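Long-range contacts in ornithine decarboxylase (Entamoeba histolytica, PDB 4AIB), which probably catalyses the pyridoxal-phosphate-dependent decarboxylation of L-ornithine to putrescine and carbon dioxide, the single step of this route to putrescine, as a homodimer: residues K45-V50 / A237-T242; K198-A203 / K241-L246. All blocks are in the same frame, centred on the assembly; numbering follows the deposited sequence.

Contact 1. Residues K45-V50 / A237-T242; sequences KNMPTV and ATIEKT
Across the contact between M47 and E240 the closest CA atoms, M47 CA and E240 CA, are 6.4 Å apart. The 45-50 chain leaves its helix at M47 and passes as a turn along one flank of helix 232-245; A237, about one turn before E240, has its CA 6.7 Å from N46 CA. E240 has the largest share of the contact. Its CG stands anti to the backbone N (chi1 -165°), reaching out from the helix, and a bend at chi2 (65°) turns the carboxylate to the turn. There T49 OG1 donates to E240 OE2 at 2.6 Å, arriving on the syn side of the carboxylate and 24° out of its plane. The second oxygen, E240 OE1, lies against P48, whose ring carbon CD is 3.3 Å away, so the carboxylate is flanked by the proline ring as well as bound by the threonine hydroxyl. Deeper down the contact becomes apolar. The M47 chain bends at its last torsion and brings its terminal methyl to I239, with M47 CE 3.8 Å from I239 CG2 and 4.0 Å from I239 CD1. M47 also rests on A236 and I222, while I239 packs on F226, continuing this apolar layer beneath the T49-E240 bond. N46 sends its ND2 to E233, one more tie to helix 232-245. The arrangement belongs to the outer helical layer of the pyridoxal-binding TIM barrel: the turn entering strand 50-55 is packed against the helix leading to strand 253-256, its parallel neighbour.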
loop_
_atom_site.group_PDB
_atom_site.type_symbol
_atom_site.label_atom_id
_atom_site.label_comp_id
_atom_site.label_asym_id
_atom_site.label_seq_id
_atom_site.Cartn_x
_atom_site.Cartn_y
_atom_site.Cartn_z
ATOM N N LYS A 45 20.444 -4.957 -27.281
ATOM C CA LYS A 45 20.554 -4.712 -28.716
ATOM C C LYS A 45 20.472 -3.220 -29.039
ATOM O O LYS A 45 21.223 -2.715 -29.876
ATOM C CB LYS A 45 19.462 -5.482 -29.466
ATOM C CG LYS A 45 19.559 -5.426 -30.982
ATOM C CD LYS A 45 18.406 -6.178 -31.625
ATOM C CE LYS A 45 18.350 -5.943 -33.126
ATOM N NZ LYS A 45 17.930 -4.554 -33.463
ATOM N N ASN A 46 19.556 -2.522 -28.372
ATOM C CA ASN A 46 19.324 -1.103 -28.635
ATOM C C ASN A 46 20.197 -0.154 -27.815
ATOM O O ASN A 46 20.546 0.932 -28.284
ATOM C CB ASN A 46 17.840 -0.766 -28.484
ATOM C CG ASN A 46 17.038 -1.112 -29.725
ATOM O OD1 ASN A 46 17.182 -0.475 -30.770
ATOM N ND2 ASN A 46 16.186 -2.125 -29.614
ATOM N N MET A 47 20.544 -0.568 -26.598
ATOM C CA MET A 47 21.460 0.191 -25.742
ATOM C C MET A 47 22.670 -0.662 -25.343
ATOM O O MET A 47 22.696 -1.232 -24.247
ATOM C CB MET A 47 20.737 0.721 -24.497
ATOM C CG MET A 47 19.694 1.787 -24.788
ATOM S SD MET A 47 18.801 2.350 -23.327
ATOM C CE MET A 47 19.947 3.554 -22.663
ATOM N N PRO A 48 23.674 -0.761 -26.239
ATOM C CA PRO A 48 24.851 -1.594 -25.982
ATOM C C PRO A 48 25.806 -1.013 -24.937
ATOM O O PRO A 48 26.441 -1.773 -24.204
ATOM C CB PRO A 48 25.547 -1.660 -27.353
ATOM C CG PRO A 48 24.543 -1.168 -28.342
ATOM C CD PRO A 48 23.720 -0.173 -27.588
ATOM N N THR A 49 25.900 0.314 -24.871
ATOM C CA THR A 49 26.853 0.975 -23.972
ATOM C C THR A 49 26.299 1.236 -22.567
ATOM O O THR A 49 27.049 1.612 -21.660
ATOM C CB THR A 49 27.395 2.294 -24.571
ATOM O OG1 THR A 49 26.305 3.166 -24.894
ATOM C CG2 THR A 49 28.222 2.022 -25.826
ATOM N N VAL A 50 24.995 1.033 -22.390
ATOM C CA VAL A 50 24.352 1.236 -21.090
ATOM C C VAL A 50 23.886 -0.095 -20.495
ATOM O O VAL A 50 22.955 -0.725 -21.005
ATOM C CB VAL A 50 23.173 2.237 -21.171
ATOM C CG1 VAL A 50 22.594 2.501 -19.788
ATOM C CG2 VAL A 50 23.619 3.545 -21.810
ATOM N N ALA A 237 17.799 4.789 -29.249
ATOM C CA ALA A 237 18.697 5.312 -30.274
ATOM C C ALA A 237 19.123 6.748 -29.972
ATOM O O ALA A 237 20.256 7.130 -30.261
ATOM C CB ALA A 237 18.051 5.221 -31.648
ATOM N N THR A 238 18.217 7.530 -29.386
ATOM C CA THR A 238 18.496 8.927 -29.039
ATOM C C THR A 238 19.468 9.047 -27.868
ATOM O O THR A 238 20.373 9.884 -27.897
ATOM C CB THR A 238 17.216 9.729 -28.718
ATOM O OG1 THR A 238 16.471 9.061 -27.693
ATOM C CG2 THR A 238 16.346 9.886 -29.958
ATOM N N ILE A 239 19.273 8.216 -26.844
ATOM C CA ILE A 239 20.173 8.173 -25.689
ATOM C C ILE A 239 21.563 7.715 -26.132
ATOM O O ILE A 239 22.573 8.281 -25.711
ATOM C CB ILE A 239 19.641 7.248 -24.567
ATOM C CG1 ILE A 239 18.237 7.677 -24.129
ATOM C CG2 ILE A 239 20.583 7.252 -23.366
ATOM C CD1 ILE A 239 17.481 6.618 -23.352
ATOM N N GLU A 240 21.594 6.702 -26.997
ATOM C CA GLU A 240 22.834 6.147 -27.540
ATOM C C GLU A 240 23.614 7.168 -28.369
ATOM O O GLU A 240 24.846 7.205 -28.320
ATOM C CB GLU A 240 22.525 4.908 -28.387
ATOM C CG GLU A 240 23.724 4.030 -28.709
ATOM C CD GLU A 240 24.331 3.379 -27.478
ATOM O OE1 GLU A 240 23.574 2.975 -26.568
ATOM O OE2 GLU A 240 25.573 3.267 -27.430
ATOM N N LYS A 241 22.888 7.987 -29.126
ATOM C CA LYS A 241 23.487 9.017 -29.970
ATOM C C LYS A 241 23.989 10.194 -29.135
ATOM O O LYS A 241 25.062 10.736 -29.403
ATOM C CB LYS A 241 22.481 9.487 -31.026
ATOM C CG LYS A 241 23.065 10.346 -32.138
ATOM C CD LYS A 241 22.100 10.442 -33.311
ATOM C CE LYS A 241 22.549 11.479 -34.330
ATOM N NZ LYS A 241 22.240 12.869 -33.890
ATOM N N THR A 242 23.211 10.576 -28.122
ATOM C CA THR A 242 23.572 11.680 -27.226
ATOM C C THR A 242 24.810 11.339 -26.388
ATOM O O THR A 242 25.655 12.204 -26.150
ATOM C CB THR A 242 22.393 12.089 -26.315
ATOM O OG1 THR A 242 21.199 12.210 -27.098
ATOM C CG2 THR A 242 22.670 13.424 -25.630
#

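Contact 2. Residues K198-A203 / K241-L246; sequences KALTKA and KTIKEL
L200 meets three residues of segment 241-246, its two methyls going to T242 and I243 and its CB to L246. L200 CD2 touches the end of I243, CD1, at 3.7 Å; its other methyl, CD1, lies 4.2 Å from both CB and CG2 of T242. L246 comes in from one turn further along: its CD1 methyl packs on L200 CB at 3.8 Å. The same methyl, L246 CD1, also lies 3.4 Å from the backbone oxygen L200 O. The second methyl, L246 CD2, lies 3.9 Å from T201 CG2, the two side chains crossing at about a right angle. The I243 chain leaves its CA pointing past helix 194-212, but its chi2 of -56° folds CD1 back to the leucine. These are the outer helices of successive beta-alpha-beta crossovers in the TIM barrel, 194-212 linking strand 179-184 to 219-221 and 232-245 linking 219-221 to 253-256. On the barrel side, F184 of strand 179-184 and I222 back L200. Both threonines turn their hydroxyls to their own helices, T201 OG1 bonding to T197 O and T242 OG1 to T238 O, leaving methyl groups for the interface. L246 O accepts from R204 NE, a polar tie beside the apolar seam. On the outer surface of helix 232-245, K241 NZ forms a salt bridge with E245 OE2.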
loop_
_atom_site.group_PDB
_atom_site.type_symbol
_atom_site.label_atom_id
_atom_site.label_comp_id
_atom_site.label_asym_id
_atom_site.label_seq_id
_atom_site.Cartn_x
_atom_site.Cartn_y
_atom_site.Cartn_z
ATOM N N LYS A 198 18.441 16.721 -22.069
ATOM C CA LYS A 198 18.857 17.847 -21.239
ATOM C C LYS A 198 19.599 17.381 -19.986
ATOM O O LYS A 198 20.595 17.987 -19.588
ATOM C CB LYS A 198 17.645 18.700 -20.855
ATOM C CG LYS A 198 17.982 20.113 -20.408
ATOM C CD LYS A 198 16.720 20.924 -20.163
ATOM C CE LYS A 198 17.044 22.380 -19.866
ATOM N NZ LYS A 198 15.812 23.189 -19.658
ATOM N N ALA A 199 19.110 16.300 -19.378
ATOM C CA ALA A 199 19.701 15.754 -18.156
ATOM C C ALA A 199 21.079 15.137 -18.388
ATOM O O ALA A 199 21.934 15.187 -17.504
ATOM C CB ALA A 199 18.762 14.745 -17.515
ATOM N N LEU A 200 21.284 14.559 -19.572
ATOM C CA LEU A 200 22.585 14.012 -19.966
ATOM C C LEU A 200 23.606 15.116 -20.234
ATOM O O LEU A 200 24.785 14.975 -19.896
ATOM C CB LEU A 200 22.452 13.115 -21.201
ATOM C CG LEU A 200 21.986 11.670 -21.011
ATOM C CD1 LEU A 200 21.595 11.059 -22.348
ATOM C CD2 LEU A 200 23.055 10.829 -20.329
ATOM N N THR A 201 23.146 16.203 -20.851
ATOM C CA THR A 201 23.980 17.376 -21.110
ATOM C C THR A 201 24.346 18.056 -19.790
ATOM O O THR A 201 25.467 18.540 -19.620
ATOM C CB THR A 201 23.273 18.379 -22.047
ATOM O OG1 THR A 201 22.697 17.678 -23.156
ATOM C CG2 THR A 201 24.254 19.423 -22.571
ATOM N N LYS A 202 23.389 18.075 -18.864
ATOM C CA LYS A 202 23.591 18.598 -17.514
ATOM C C LYS A 202 24.565 17.717 -16.725
ATOM O O LYS A 202 25.349 18.219 -15.916
ATOM C CB LYS A 202 22.245 18.699 -16.786
ATOM C CG LYS A 202 22.279 19.434 -15.456
ATOM C CD LYS A 202 20.878 19.568 -14.880
ATOM C CE LYS A 202 20.916 19.962 -13.413
ATOM N NZ LYS A 202 19.553 20.227 -12.875
ATOM N N ALA A 203 24.507 16.409 -16.972
ATOM C CA ALA A 203 25.411 15.450 -16.338
ATOM C C ALA A 203 26.831 15.562 -16.891
ATOM O O ALA A 203 27.801 15.424 -16.145
ATOM C CB ALA A 203 24.887 14.029 -16.500
ATOM N N LYS A 241 22.888 7.987 -29.126
ATOM C CA LYS A 241 23.487 9.017 -29.970
ATOM C C LYS A 241 23.989 10.194 -29.135
ATOM O O LYS A 241 25.062 10.736 -29.403
ATOM C CB LYS A 241 22.481 9.487 -31.026
ATOM C CG LYS A 241 23.065 10.346 -32.138
ATOM C CD LYS A 241 22.100 10.442 -33.311
ATOM C CE LYS A 241 22.549 11.479 -34.330
ATOM N NZ LYS A 241 22.240 12.869 -33.890
ATOM N N THR A 242 23.211 10.576 -28.122
ATOM C CA THR A 242 23.572 11.680 -27.226
ATOM C C THR A 242 24.810 11.339 -26.388
ATOM O O THR A 242 25.655 12.204 -26.150
ATOM C CB THR A 242 22.393 12.089 -26.315
ATOM O OG1 THR A 242 21.199 12.210 -27.098
ATOM C CG2 THR A 242 22.670 13.424 -25.630
ATOM N N ILE A 243 24.910 10.079 -25.960
ATOM C CA ILE A 243 26.078 9.572 -25.226
ATOM C C ILE A 243 27.382 9.811 -25.997
ATOM O O ILE A 243 28.386 10.234 -25.416
ATOM C CB ILE A 243 25.916 8.065 -24.870
ATOM C CG1 ILE A 243 24.905 7.861 -23.728
ATOM C CG2 ILE A 243 27.255 7.408 -24.546
ATOM C CD1 ILE A 243 25.195 8.623 -22.449
ATOM N N LYS A 244 27.351 9.550 -27.304
ATOM C CA LYS A 244 28.511 9.745 -28.175
ATOM C C LYS A 244 28.838 11.218 -28.414
ATOM O O LYS A 244 30.008 11.605 -28.406
ATOM C CB LYS A 244 28.300 9.045 -29.521
ATOM C CG LYS A 244 28.688 7.577 -29.543
ATOM C CD LYS A 244 28.744 7.061 -30.973
ATOM C CE LYS A 244 29.367 5.676 -31.044
ATOM N NZ LYS A 244 29.565 5.239 -32.453
ATOM N N GLU A 245 27.799 12.024 -28.626
ATOM C CA GLU A 245 27.945 13.437 -28.993
ATOM C C GLU A 245 28.507 14.311 -27.874
ATOM O O GLU A 245 29.241 15.266 -28.137
ATOM C CB GLU A 245 26.606 14.008 -29.467
ATOM C CG GLU A 245 26.174 13.532 -30.847
ATOM C CD GLU A 245 24.726 13.863 -31.166
ATOM O OE1 GLU A 245 24.009 14.391 -30.286
ATOM O OE2 GLU A 245 24.300 13.589 -32.306
ATOM N N LEU A 246 28.155 13.984 -26.632
ATOM C CA LEU A 246 28.619 14.741 -25.471
ATOM C C LEU A 246 30.101 14.503 -25.175
ATOM O O LEU A 246 30.734 15.296 -24.474
ATOM C CB LEU A 246 27.763 14.428 -24.238
ATOM C CG LEU A 246 26.341 15.001 -24.222
ATOM C CD1 LEU A 246 25.496 14.302 -23.170
ATOM C CD2 LEU A 246 26.344 16.509 -23.998
#

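In the fold
Both contacts use helix 232-245, and their centres lie 11 Å apart. Along the chain 45-50 comes first, then 198-203, and both end on the shared helix, where K241 and T242 are shared by the two contacts. Contact 1 pairs this helix with the turn before strand 50-55, contact 2 with helix 194-212. The two meet where I239 CG2 packs 4.1 Å from L200 CD1. All four segments lie in the pyridoxal-binding domain, away from the predicted cofactor lysine and proton donor. Contact 1 lies where the barrel closes, with strand 50-55 beside 253-256, and contact 2 joins the helices of two successive crossovers.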